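Local structure of vacuolar aminopeptidase 1 (Saccharomyces cerevisiae, 5JGF) at residues D[11-16]-D[246-251]; D[259-264]-D[440-445]; D[264-269]-D[341-346]; D[346-351]-D[363-368]; D[369-374]-D[400-405]. The protein removes amino acids, preferably neutral or hydrophobic ones, from the N-terminus of peptides in the yeast vacuole, as a dodecameric zinc aminopeptidase. One frame throughout, in Å; residues are numbered along the deposited sequence.

Contact 1: residues D[11-16]-D[246-251]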
# COMPACT_ATOMS: atom_id res chain seq x y z
N ILE D 11 -27.88 -50.19 11.18
CA ILE D 11 -28.48 -49.05 10.51
C ILE D 11 -27.40 -48.14 9.93
O ILE D 11 -27.60 -47.52 8.88
CB ILE D 11 -29.41 -48.25 11.47
CG1 ILE D 11 -30.27 -47.28 10.66
CG2 ILE D 11 -28.59 -47.49 12.50
CD1 ILE D 11 -31.15 -47.96 9.63
N ALA D 12 -26.25 -48.07 10.59
CA ALA D 12 -25.14 -47.25 10.10
C ALA D 12 -24.69 -47.82 8.75
O ALA D 12 -24.42 -47.07 7.81
CB ALA D 12 -23.97 -47.27 11.09
N GLN D 13 -24.61 -49.15 8.66
CA GLN D 13 -24.21 -49.80 7.42
C GLN D 13 -25.26 -49.61 6.33
O GLN D 13 -24.93 -49.41 5.16
CB GLN D 13 -23.98 -51.30 7.64
CG GLN D 13 -22.67 -51.64 8.33
CD GLN D 13 -21.46 -51.08 7.61
OE1 GLN D 13 -21.34 -51.18 6.39
NE2 GLN D 13 -20.55 -50.47 8.36
N GLU D 14 -26.54 -49.68 6.72
CA GLU D 14 -27.62 -49.49 5.75
C GLU D 14 -27.51 -48.09 5.17
O GLU D 14 -27.72 -47.89 3.97
CB GLU D 14 -28.98 -49.66 6.42
CG GLU D 14 -29.38 -51.10 6.72
CD GLU D 14 -29.40 -51.98 5.48
OE1 GLU D 14 -29.89 -51.52 4.43
OE2 GLU D 14 -28.94 -53.14 5.57
N PHE D 15 -27.19 -47.12 6.02
CA PHE D 15 -27.05 -45.74 5.57
C PHE D 15 -25.89 -45.62 4.58
O PHE D 15 -26.03 -44.98 3.53
CB PHE D 15 -26.79 -44.80 6.76
CG PHE D 15 -26.56 -43.36 6.35
CD1 PHE D 15 -27.57 -42.62 5.76
CD2 PHE D 15 -25.31 -42.77 6.54
CE1 PHE D 15 -27.35 -41.30 5.35
CE2 PHE D 15 -25.07 -41.45 6.13
CZ PHE D 15 -26.10 -40.72 5.53
N ILE D 16 -24.76 -46.23 4.90
CA ILE D 16 -23.60 -46.19 4.02
C ILE D 16 -23.96 -46.77 2.65
O ILE D 16 -23.61 -46.20 1.61
CB ILE D 16 -22.40 -46.96 4.63
CG1 ILE D 16 -21.81 -46.14 5.78
CG2 ILE D 16 -21.35 -47.26 3.56
CD1 ILE D 16 -20.72 -46.86 6.56
N GLY D 246 -18.72 -45.13 1.70
CA GLY D 246 -18.56 -44.69 3.08
C GLY D 246 -17.91 -45.77 3.93
O GLY D 246 -17.91 -46.94 3.55
N THR D 247 -17.38 -45.37 5.08
CA THR D 247 -16.71 -46.32 5.96
C THR D 247 -16.84 -45.94 7.43
O THR D 247 -16.95 -44.76 7.78
CB THR D 247 -15.20 -46.37 5.65
OG1 THR D 247 -15.00 -46.56 4.24
CG2 THR D 247 -14.54 -47.52 6.41
N ILE D 248 -16.84 -46.95 8.30
CA ILE D 248 -16.88 -46.70 9.73
C ILE D 248 -15.42 -46.46 10.07
O ILE D 248 -14.56 -47.24 9.68
CB ILE D 248 -17.41 -47.93 10.50
CG1 ILE D 248 -18.89 -48.13 10.19
CG2 ILE D 248 -17.20 -47.74 12.00
CD1 ILE D 248 -19.76 -46.91 10.49
N GLY D 249 -15.12 -45.37 10.78
CA GLY D 249 -13.74 -45.07 11.10
C GLY D 249 -13.45 -44.66 12.53
O GLY D 249 -14.34 -44.61 13.38
N GLY D 250 -12.18 -44.35 12.78
CA GLY D 250 -11.75 -43.98 14.11
C GLY D 250 -11.16 -45.23 14.72
O GLY D 250 -11.60 -46.34 14.41
N ILE D 251 -10.15 -45.07 15.57
CA ILE D 251 -9.51 -46.23 16.18
C ILE D 251 -10.50 -47.07 16.99
O ILE D 251 -10.31 -48.28 17.15
CB ILE D 251 -8.32 -45.79 17.08
CG1 ILE D 251 -7.41 -46.99 17.34
CG2 ILE D 251 -8.83 -45.21 18.39
CD1 ILE D 251 -6.06 -46.61 17.92
O HOH W 1 -17.41 -49.81 7.15
O HOH W 2 -21.48 -44.50 1.25
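I16 reaches from the helix to the strand and touches it with two branches. Its CG1 lies anti to the carbonyl carbon (chi1 -73°), and chi2 is extended at 174°. This carries CD1 forward until it rests 4.0 Å from I248 CD1, methyl against methyl. CD1 also lies over the G246-T247 peptide. The other branch, CG2, sits 3.5 Å from G246 O. The CD1 of I248 turns toward the helix. There it also meets A12 CB, at 4.3 Å. Q13 crosses I248 at a slant. Its NE2 comes within 3.4 Å of I248 CG1. No direct hydrogen bond joins the two segments, but two waters do. One accepts from I248 N at 3.1 Å and, weakly, from Q13 NE2. The other accepts from G246 N and donates to I16 O at 2.7 Å. An alanine in place of I16 would probably open a gap over the G246-T247 peptide and take away the closer of the two methyls that meet I248 CD1. L256 of the neighbouring strand also packs on I16 and I248. The arrangement is a helix laid against a small antiparallel sheet of three strands: helix 7-21 packs on strand 247-249, outermost in its own chain, with G250 and I251 bonded to a second subunit.

Contact 2: residues D[259-264]-D[440-445]. With ZN (zinc ion), chain K; ZN (zinc ion), chain L.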
# COMPACT_ATOMS: atom_id res chain seq x y z
N PRO D 259 -19.76 -39.44 1.77
CA PRO D 259 -20.07 -38.24 1.01
C PRO D 259 -21.55 -37.90 1.07
O PRO D 259 -22.38 -38.74 1.43
CB PRO D 259 -19.65 -38.61 -0.40
CG PRO D 259 -20.08 -40.07 -0.47
CD PRO D 259 -19.58 -40.60 0.87
N ARG D 260 -21.86 -36.65 0.75
CA ARG D 260 -23.23 -36.16 0.68
C ARG D 260 -24.10 -36.34 1.93
O ARG D 260 -25.29 -36.62 1.82
CB ARG D 260 -23.88 -36.81 -0.55
CG ARG D 260 -23.00 -36.71 -1.81
CD ARG D 260 -23.57 -37.44 -3.04
NE ARG D 260 -23.57 -38.90 -2.91
CZ ARG D 260 -22.54 -39.70 -3.21
NH1 ARG D 260 -22.66 -41.01 -3.06
NH2 ARG D 260 -21.41 -39.19 -3.68
N LEU D 261 -23.51 -36.17 3.11
CA LEU D 261 -24.27 -36.29 4.37
C LEU D 261 -25.33 -35.19 4.49
O LEU D 261 -26.42 -35.42 5.01
CB LEU D 261 -23.32 -36.25 5.57
CG LEU D 261 -22.30 -37.38 5.75
CD1 LEU D 261 -21.59 -37.21 7.09
CD2 LEU D 261 -23.01 -38.73 5.71
N ASP D 262 -25.00 -33.99 4.03
CA ASP D 262 -25.91 -32.86 4.07
C ASP D 262 -26.76 -32.90 2.79
O ASP D 262 -26.22 -32.68 1.71
CB ASP D 262 -25.07 -31.57 4.09
CG ASP D 262 -25.91 -30.30 4.09
OD1 ASP D 262 -27.15 -30.37 4.16
OD2 ASP D 262 -25.31 -29.20 4.04
N ASP D 263 -28.06 -33.22 2.87
CA ASP D 263 -28.80 -33.52 4.10
C ASP D 263 -29.45 -34.92 4.00
O ASP D 263 -30.52 -35.17 4.56
CB ASP D 263 -29.88 -32.42 4.29
CG ASP D 263 -30.68 -32.56 5.58
OD1 ASP D 263 -30.12 -33.01 6.60
OD2 ASP D 263 -31.88 -32.19 5.59
N ARG D 264 -28.80 -35.84 3.30
CA ARG D 264 -29.34 -37.19 3.15
C ARG D 264 -29.24 -37.95 4.46
O ARG D 264 -29.91 -38.97 4.66
CB ARG D 264 -28.62 -37.90 2.00
CG ARG D 264 -29.00 -37.30 0.65
CD ARG D 264 -28.08 -37.63 -0.51
NE ARG D 264 -28.49 -36.84 -1.66
CZ ARG D 264 -27.94 -36.89 -2.87
NH1 ARG D 264 -26.92 -37.71 -3.09
NH2 ARG D 264 -28.38 -36.11 -3.85
N ILE D 440 -16.48 -32.92 0.08
CA ILE D 440 -16.89 -33.98 -0.82
C ILE D 440 -17.03 -35.27 0.00
O ILE D 440 -17.72 -36.21 -0.40
CB ILE D 440 -15.88 -34.17 -1.98
CG1 ILE D 440 -16.51 -35.05 -3.07
CG2 ILE D 440 -14.58 -34.77 -1.46
CD1 ILE D 440 -15.68 -35.19 -4.32
N ARG D 441 -16.38 -35.32 1.16
CA ARG D 441 -16.48 -36.48 2.04
C ARG D 441 -16.49 -36.00 3.49
O ARG D 441 -15.48 -35.52 4.02
CB ARG D 441 -15.31 -37.45 1.81
CG ARG D 441 -15.47 -38.82 2.49
CD ARG D 441 -14.33 -39.75 2.08
NE ARG D 441 -14.38 -41.08 2.69
CZ ARG D 441 -15.19 -42.06 2.33
NH1 ARG D 441 -15.14 -43.23 2.95
NH2 ARG D 441 -16.07 -41.89 1.34
N ALA D 442 -17.66 -36.11 4.12
CA ALA D 442 -17.85 -35.64 5.49
C ALA D 442 -17.79 -36.74 6.55
O ALA D 442 -17.45 -37.88 6.26
CB ALA D 442 -19.18 -34.89 5.58
N ALA D 443 -18.14 -36.37 7.78
CA ALA D 443 -18.11 -37.33 8.88
C ALA D 443 -19.10 -37.01 9.98
O ALA D 443 -19.41 -35.85 10.25
CB ALA D 443 -16.70 -37.40 9.46
N THR D 444 -19.59 -38.06 10.63
CA THR D 444 -20.51 -37.91 11.75
C THR D 444 -20.23 -39.09 12.68
O THR D 444 -19.32 -39.88 12.43
CB THR D 444 -21.99 -37.91 11.28
OG1 THR D 444 -22.85 -37.63 12.39
CG2 THR D 444 -22.36 -39.25 10.66
N GLY D 445 -20.98 -39.20 13.77
CA GLY D 445 -20.76 -40.31 14.68
C GLY D 445 -21.34 -41.59 14.10
O GLY D 445 -22.36 -41.55 13.42
ZN ZN K . -28.42 -28.90 4.57
ZN ZN L . -25.81 -27.67 2.83
O HOH W 3 -27.06 -28.16 6.43
O HOH W 4 -27.77 -27.29 3.49
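L261 points its side chain at strand 442-445 and makes most of the apolar contact there. Its CG is anti to the carbonyl carbon (chi1 -65°), which carries CD1 to the strand. CD1 lies 3.7 Å from A442 CB and 3.6 Å from the backbone N of A443. The same methyl approaches T444 CG2 at 4.2 Å. F15 of helix 7-21 and Q434 of strand 426-434 also pack on L261. P259 is the second large contributor. Its CB is pressed to 3.1 Å from I440 O, and its CD lies 3.8 Å from R441 NH2. The ring and the R441 side chain run side by side. R441 goes on to a salt bridge with D131 of a second subunit. A442, the third main residue, points its CB toward L261 and meets both CG and CD1. Just beyond, D262 bridges the two zinc ions, with OD1 2.0 Å from one and OD2 2.0 Å from the other. H91 and D344 join D262 on the first zinc, E299 and H438 on the second. This carboxylate bridge, followed by a cis peptide bond between D262 and D263, is characteristic of the co-catalytic dizinc centre of M18 aminopeptidases.

Contact 3: residues D[264-269]-D[341-346]; sequences RLCSFA and LSADVN. With ZN (zinc ion), chain K.
Apolar contacts hold C266 and L265 of the helix against A343 and V345 of strand 339-347. C266 CB meets A343 CB at 4.0 Å. Its SG lies anti to the carbonyl carbon (chi1 -77°) and approaches V345 CG1 at the same distance of 4.0 Å. The L265 and V345 side chains cross at about a right angle. Both CB and CD2 of L265 rest on V345 CG1.

The sulfur and its carbon also lie against backbone. C266 SG is 3.8 Å from V345 N, and C266 CB is 3.6 Å from A343 O. Neither approach is a hydrogen bond. V345 N is instead bonded to D263 OD1, and A343 O accepts from S90 OG. Helix 261-278 thus packs on strand 339-347, in the central mixed sheet of the alpha/beta catalytic domain, where that strand is interrupted at the metal site.

Metal bonds occupy the far side. D344 points away from the helix and grips the zinc ion it shares with D262 through both oxygens, OD1 at 2.1 Å and OD2 at a longer 2.5 Å. D344 probably also binds substrate, as in related enzymes. A water on this zinc donates a hydrogen bond to V345 O at 3.0 Å.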
# COMPACT_ATOMS: atom_id res chain seq x y z
N ARG D 264 -28.80 -35.84 3.30
CA ARG D 264 -29.34 -37.19 3.15
C ARG D 264 -29.24 -37.95 4.46
O ARG D 264 -29.91 -38.97 4.66
CB ARG D 264 -28.62 -37.90 2.00
CG ARG D 264 -29.00 -37.30 0.65
CD ARG D 264 -28.08 -37.63 -0.51
NE ARG D 264 -28.49 -36.84 -1.66
CZ ARG D 264 -27.94 -36.89 -2.87
NH1 ARG D 264 -26.92 -37.71 -3.09
NH2 ARG D 264 -28.38 -36.11 -3.85
N LEU D 265 -28.41 -37.45 5.37
CA LEU D 265 -28.27 -38.07 6.69
C LEU D 265 -29.60 -37.92 7.44
O LEU D 265 -30.16 -38.90 7.96
CB LEU D 265 -27.13 -37.39 7.47
CG LEU D 265 -26.87 -37.80 8.93
CD1 LEU D 265 -26.72 -39.32 9.04
CD2 LEU D 265 -25.61 -37.10 9.42
N CYS D 266 -30.11 -36.69 7.51
CA CYS D 266 -31.39 -36.45 8.17
C CYS D 266 -32.55 -37.02 7.36
O CYS D 266 -33.52 -37.52 7.91
CB CYS D 266 -31.63 -34.95 8.38
SG CYS D 266 -30.70 -34.22 9.74
N SER D 267 -32.46 -36.91 6.03
CA SER D 267 -33.52 -37.43 5.17
C SER D 267 -33.70 -38.93 5.39
O SER D 267 -34.83 -39.40 5.55
CB SER D 267 -33.20 -37.16 3.70
OG SER D 267 -33.29 -35.77 3.42
N PHE D 268 -32.60 -39.67 5.40
CA PHE D 268 -32.64 -41.12 5.61
C PHE D 268 -33.19 -41.44 7.00
O PHE D 268 -34.09 -42.27 7.15
CB PHE D 268 -31.23 -41.70 5.47
CG PHE D 268 -31.16 -43.20 5.65
CD1 PHE D 268 -31.42 -44.05 4.58
CD2 PHE D 268 -30.83 -43.75 6.88
CE1 PHE D 268 -31.34 -45.44 4.73
CE2 PHE D 268 -30.75 -45.14 7.05
CZ PHE D 268 -31.00 -45.98 5.97
N ALA D 269 -32.64 -40.79 8.03
CA ALA D 269 -33.08 -41.03 9.39
C ALA D 269 -34.57 -40.72 9.56
O ALA D 269 -35.28 -41.47 10.24
CB ALA D 269 -32.26 -40.18 10.37
N LEU D 341 -40.71 -30.13 12.05
CA LEU D 341 -39.31 -30.27 12.42
C LEU D 341 -38.56 -30.08 11.12
O LEU D 341 -38.69 -30.87 10.20
CB LEU D 341 -39.00 -31.67 12.98
CG LEU D 341 -39.63 -32.15 14.29
CD1 LEU D 341 -38.92 -33.42 14.76
CD2 LEU D 341 -39.52 -31.07 15.36
N SER D 342 -37.80 -28.99 11.04
CA SER D 342 -36.99 -28.73 9.86
C SER D 342 -35.68 -29.44 10.19
O SER D 342 -34.87 -28.93 10.95
CB SER D 342 -36.74 -27.23 9.70
OG SER D 342 -35.82 -26.98 8.65
N ALA D 343 -35.50 -30.64 9.63
CA ALA D 343 -34.32 -31.44 9.91
C ALA D 343 -33.22 -31.27 8.88
O ALA D 343 -33.30 -31.80 7.77
CB ALA D 343 -34.71 -32.91 10.02
N ASP D 344 -32.18 -30.53 9.26
CA ASP D 344 -31.04 -30.30 8.39
C ASP D 344 -29.80 -30.43 9.28
O ASP D 344 -29.78 -29.93 10.40
CB ASP D 344 -31.10 -28.90 7.77
CG ASP D 344 -30.20 -28.76 6.55
OD1 ASP D 344 -29.42 -29.70 6.28
OD2 ASP D 344 -30.27 -27.72 5.87
N VAL D 345 -28.79 -31.12 8.78
CA VAL D 345 -27.56 -31.32 9.54
C VAL D 345 -26.97 -30.00 10.02
O VAL D 345 -27.08 -28.98 9.34
CB VAL D 345 -26.50 -32.06 8.69
CG1 VAL D 345 -26.97 -33.47 8.40
CG2 VAL D 345 -26.25 -31.30 7.39
N ASN D 346 -26.39 -30.02 11.21
CA ASN D 346 -25.74 -28.83 11.74
C ASN D 346 -24.28 -29.20 12.01
O ASN D 346 -23.83 -30.29 11.64
CB ASN D 346 -26.44 -28.29 13.00
CG ASN D 346 -27.06 -29.38 13.84
OD1 ASN D 346 -26.46 -30.42 14.06
ND2 ASN D 346 -28.27 -29.12 14.33
ZN ZN K . -28.42 -28.90 4.57
O HOH W 3 -27.06 -28.16 6.43
O HOH W 4 -27.77 -27.29 3.49

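Contact 4: residues D[346-351]-D[363-368]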
# COMPACT_ATOMS: atom_id res chain seq x y z
N ASN D 346 -26.39 -30.02 11.21
CA ASN D 346 -25.74 -28.83 11.74
C ASN D 346 -24.28 -29.20 12.01
O ASN D 346 -23.83 -30.29 11.64
CB ASN D 346 -26.44 -28.29 13.00
CG ASN D 346 -27.06 -29.38 13.84
OD1 ASN D 346 -26.46 -30.42 14.06
ND2 ASN D 346 -28.27 -29.12 14.33
N HIS D 347 -23.54 -28.32 12.67
CA HIS D 347 -22.11 -28.54 12.86
C HIS D 347 -21.58 -29.18 14.13
O HIS D 347 -21.77 -28.66 15.23
CB HIS D 347 -21.38 -27.21 12.67
CG HIS D 347 -21.74 -26.49 11.41
ND1 HIS D 347 -21.28 -26.89 10.17
CD2 HIS D 347 -22.53 -25.41 11.18
CE1 HIS D 347 -21.77 -26.09 9.24
NE2 HIS D 347 -22.53 -25.18 9.83
N LEU D 348 -20.89 -30.30 13.96
CA LEU D 348 -20.25 -30.97 15.09
C LEU D 348 -19.05 -30.11 15.46
O LEU D 348 -18.44 -29.48 14.59
CB LEU D 348 -19.73 -32.35 14.70
CG LEU D 348 -20.64 -33.57 14.82
CD1 LEU D 348 -19.89 -34.80 14.30
CD2 LEU D 348 -21.03 -33.77 16.28
N TYR D 349 -18.71 -30.08 16.74
CA TYR D 349 -17.55 -29.33 17.19
C TYR D 349 -16.32 -29.90 16.48
O TYR D 349 -16.12 -31.11 16.46
CB TYR D 349 -17.38 -29.53 18.70
CG TYR D 349 -16.17 -28.83 19.28
CD1 TYR D 349 -16.18 -27.45 19.48
CD2 TYR D 349 -15.04 -29.55 19.66
CE1 TYR D 349 -15.07 -26.80 20.05
CE2 TYR D 349 -13.93 -28.91 20.22
CZ TYR D 349 -13.96 -27.53 20.41
OH TYR D 349 -12.87 -26.90 20.97
N ASN D 350 -15.52 -29.03 15.87
CA ASN D 350 -14.29 -29.47 15.21
C ASN D 350 -13.19 -29.01 16.16
O ASN D 350 -12.94 -27.81 16.29
CB ASN D 350 -14.11 -28.79 13.84
CG ASN D 350 -12.89 -29.29 13.10
OD1 ASN D 350 -11.85 -29.55 13.71
ND2 ASN D 350 -12.99 -29.43 11.78
N PRO D 351 -12.52 -29.95 16.84
CA PRO D 351 -11.45 -29.63 17.80
C PRO D 351 -10.28 -28.80 17.29
O PRO D 351 -9.56 -28.20 18.09
CB PRO D 351 -11.03 -31.00 18.32
CG PRO D 351 -11.23 -31.88 17.12
CD PRO D 351 -12.57 -31.41 16.60
N PRO D 363 -22.46 -29.35 19.49
CA PRO D 363 -22.71 -30.78 19.70
C PRO D 363 -21.46 -31.63 19.52
O PRO D 363 -20.47 -31.19 18.93
CB PRO D 363 -23.75 -31.09 18.64
CG PRO D 363 -23.26 -30.27 17.48
CD PRO D 363 -22.88 -28.95 18.13
N VAL D 364 -21.51 -32.84 20.05
CA VAL D 364 -20.41 -33.78 19.92
C VAL D 364 -21.00 -35.06 19.33
O VAL D 364 -22.21 -35.22 19.28
CB VAL D 364 -19.73 -34.07 21.28
CG1 VAL D 364 -19.14 -32.77 21.83
CG2 VAL D 364 -20.74 -34.65 22.27
N PRO D 365 -20.14 -35.98 18.88
CA PRO D 365 -20.63 -37.23 18.28
C PRO D 365 -21.30 -38.24 19.21
O PRO D 365 -21.01 -38.30 20.40
CB PRO D 365 -19.37 -37.83 17.65
CG PRO D 365 -18.42 -36.65 17.50
CD PRO D 365 -18.68 -35.88 18.76
N ASN D 366 -22.19 -39.03 18.62
CA ASN D 366 -22.88 -40.13 19.30
C ASN D 366 -23.66 -39.84 20.58
O ASN D 366 -23.71 -40.67 21.48
CB ASN D 366 -21.86 -41.25 19.55
CG ASN D 366 -21.11 -41.62 18.29
OD1 ASN D 366 -21.71 -41.86 17.24
ND2 ASN D 366 -19.78 -41.66 18.38
N VAL D 367 -24.27 -38.66 20.64
CA VAL D 367 -25.05 -38.29 21.82
C VAL D 367 -26.54 -38.19 21.48
O VAL D 367 -27.37 -38.82 22.12
CB VAL D 367 -24.57 -36.95 22.40
CG1 VAL D 367 -25.54 -36.47 23.47
CG2 VAL D 367 -23.18 -37.13 22.99
N GLY D 368 -26.86 -37.41 20.45
CA GLY D 368 -28.25 -37.25 20.07
C GLY D 368 -28.48 -36.10 19.11
O GLY D 368 -27.54 -35.46 18.65
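L348 lies obliquely across P365, and its two methyls divide the work. CD1 meets P365 CG at 4.0 Å. CD2 comes down on the V364-P365 peptide link, 3.3 Å from V364 C, and also reaches the P363 ring. The leucine CG lies anti to the carbonyl carbon (chi1 -89°), which turns the branch toward the proline-rich loop. The P363 ring meets the other segment at a carbonyl, with its CG and CD both 3.1 Å from H347 O. That buried oxygen has no polar partner in the model. One straight hydrogen bond joins the backbones: Y349 N donates to P363 O at 3.0 Å, at 168°. The Y349 ring leads away from residues 363-368 and stacks on F362. H347 also points away. Its ring meets F403 edge-to-face, and H169 and F170 of a second subunit approach it. H347 and H169 of that subunit probably bind substrate, as in relatives. The arrangement is a loop closed on the end of strand 339-347, beside this histidine at a subunit interface.

Contact 5: residues D[369-374]-D[400-405]; sequences ITLSLD and VQYFQI
L371 and its neighbours pair in parallel with Y402 and its neighbours, as the two strands of a beta-alpha-beta unit whose connecting helix is 383-396. Four backbone hydrogen bonds zip them together. Q401 N donates to I369 O, and L371 N to Q401 O at 2.7 Å. F403 N donates to L371 O, and L373 N to F403 O at 2.9 Å. The third is the most bent, at 140°.

On the helix-facing side, L373 CD1 lies over one face of the Y402 ring, 4.0 Å from the centroid, in a CH-pi contact. L373 CG is anti to the carbonyl carbon (chi1 -56°), which brings CD1 there. L371 runs alongside Y402, with CD2 4.1 Å from CE1. The same L371 methyl meets V400 CG1. On the other side, T370 CG2 rests on F403 CB at 3.7 Å, and T370 OG1 lies beside Q401 CB.

Farther out, Y402 OH is hydrogen-bonded to E390 OE2 of the helix, which probably steadies the ring. An alanine at Y402 would probably leave L373 CD1 without its ring face and E390 without its hydroxyl partner. Q401 OE1 accepts from V364 N and its NE2 donates to G368 O. P101 and Q235 of a third subunit pack against L373 and Y402. D374 OD2 is hydrogen-bonded to H378 ND1. One water donates to L373 O and D374 OD1, and accepts from I405 N at 3.0 Å.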
# COMPACT_ATOMS: atom_id res chain seq x y z
N ILE D 369 -29.75 -35.85 18.82
CA ILE D 369 -30.15 -34.78 17.91
C ILE D 369 -29.64 -33.43 18.41
O ILE D 369 -29.48 -33.22 19.61
CB ILE D 369 -31.69 -34.74 17.76
CG1 ILE D 369 -32.08 -34.10 16.43
CG2 ILE D 369 -32.32 -33.98 18.94
CD1 ILE D 369 -31.80 -34.99 15.22
N THR D 370 -29.38 -32.52 17.48
CA THR D 370 -28.90 -31.19 17.84
C THR D 370 -29.89 -30.12 17.43
O THR D 370 -30.31 -30.04 16.28
CB THR D 370 -27.53 -30.89 17.17
OG1 THR D 370 -26.56 -31.82 17.66
CG2 THR D 370 -27.07 -29.47 17.51
N LEU D 371 -30.28 -29.30 18.40
CA LEU D 371 -31.22 -28.22 18.16
C LEU D 371 -30.43 -27.05 17.57
O LEU D 371 -29.36 -26.70 18.07
CB LEU D 371 -31.86 -27.82 19.49
CG LEU D 371 -33.32 -27.39 19.53
CD1 LEU D 371 -34.20 -28.35 18.73
CD2 LEU D 371 -33.76 -27.36 20.99
N SER D 372 -30.94 -26.47 16.48
CA SER D 372 -30.28 -25.34 15.83
C SER D 372 -30.96 -24.06 16.30
O SER D 372 -32.16 -23.86 16.05
CB SER D 372 -30.38 -25.46 14.31
OG SER D 372 -29.67 -26.59 13.84
N LEU D 373 -30.20 -23.21 16.97
CA LEU D 373 -30.73 -21.97 17.51
C LEU D 373 -30.05 -20.74 16.93
O LEU D 373 -28.83 -20.72 16.77
CB LEU D 373 -30.56 -21.98 19.03
CG LEU D 373 -31.17 -23.17 19.78
CD1 LEU D 373 -30.16 -23.73 20.77
CD2 LEU D 373 -32.44 -22.72 20.48
N ASP D 374 -30.85 -19.73 16.64
CA ASP D 374 -30.33 -18.47 16.10
C ASP D 374 -31.32 -17.36 16.37
O ASP D 374 -32.50 -17.46 16.01
CB ASP D 374 -30.10 -18.57 14.60
CG ASP D 374 -29.39 -17.35 14.05
OD1 ASP D 374 -28.17 -17.24 14.27
OD2 ASP D 374 -30.06 -16.49 13.43
N VAL D 400 -30.62 -34.18 23.89
CA VAL D 400 -30.69 -33.04 22.98
C VAL D 400 -29.46 -32.14 23.13
O VAL D 400 -29.09 -31.79 24.25
CB VAL D 400 -31.96 -32.20 23.25
CG1 VAL D 400 -31.99 -30.97 22.34
CG2 VAL D 400 -33.19 -33.04 23.01
N GLN D 401 -28.84 -31.79 22.01
CA GLN D 401 -27.66 -30.93 22.05
C GLN D 401 -28.02 -29.58 21.44
O GLN D 401 -29.10 -29.43 20.86
CB GLN D 401 -26.51 -31.56 21.26
CG GLN D 401 -26.24 -33.00 21.62
CD GLN D 401 -24.93 -33.48 21.04
OE1 GLN D 401 -23.86 -33.20 21.58
NE2 GLN D 401 -25.00 -34.21 19.93
N TYR D 402 -27.12 -28.62 21.56
CA TYR D 402 -27.35 -27.28 21.03
C TYR D 402 -26.29 -26.81 20.05
O TYR D 402 -25.12 -27.16 20.18
CB TYR D 402 -27.33 -26.23 22.15
CG TYR D 402 -28.50 -26.17 23.11
CD1 TYR D 402 -29.66 -26.91 22.90
CD2 TYR D 402 -28.44 -25.33 24.21
CE1 TYR D 402 -30.74 -26.80 23.78
CE2 TYR D 402 -29.50 -25.21 25.09
CZ TYR D 402 -30.65 -25.94 24.87
OH TYR D 402 -31.70 -25.79 25.75
N PHE D 403 -26.71 -26.01 19.08
CA PHE D 403 -25.78 -25.37 18.17
C PHE D 403 -26.28 -23.97 17.86
O PHE D 403 -27.43 -23.78 17.43
CB PHE D 403 -25.57 -26.11 16.84
CG PHE D 403 -24.64 -25.36 15.91
CD1 PHE D 403 -25.14 -24.43 15.00
CD2 PHE D 403 -23.26 -25.47 16.06
CE1 PHE D 403 -24.28 -23.62 14.25
CE2 PHE D 403 -22.39 -24.66 15.32
CZ PHE D 403 -22.90 -23.73 14.41
N GLN D 404 -25.42 -22.99 18.11
CA GLN D 404 -25.69 -21.59 17.82
C GLN D 404 -24.33 -20.99 17.50
O GLN D 404 -23.32 -21.43 18.05
CB GLN D 404 -26.32 -20.86 19.02
CG GLN D 404 -26.62 -19.38 18.73
CD GLN D 404 -27.57 -18.74 19.73
OE1 GLN D 404 -28.58 -19.33 20.11
NE2 GLN D 404 -27.26 -17.52 20.16
N ILE D 405 -24.29 -20.01 16.60
CA ILE D 405 -23.02 -19.39 16.23
C ILE D 405 -22.54 -18.38 17.26
O ILE D 405 -23.33 -17.87 18.05
CB ILE D 405 -23.13 -18.65 14.87
CG1 ILE D 405 -24.14 -17.51 14.99
CG2 ILE D 405 -23.54 -19.62 13.77
CD1 ILE D 405 -24.09 -16.51 13.84
O HOH W 5 -26.96 -19.62 15.18

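Contact 1 closes first along the chain; contacts 3, 4 and 5 then follow in order within the span between the two segments of contact 2. Contacts 1 and 2 lie about 11 Å apart between centres and share the small three-stranded sheet. Contacts 2 and 3 share helix 261-278, R264 and one zinc ion. Contacts 3 and 4 share strand 339-347 and N346. N346 ND2 is hydrogen-bonded to T370 O and S372 OG of contact 5, so the metal-site strand is tied to the beta-alpha-beta unit. Contacts 1 and 5 are farthest apart, about 24 Å between centres. Together they run from the N-terminal helix past the dizinc site to the sheet edge.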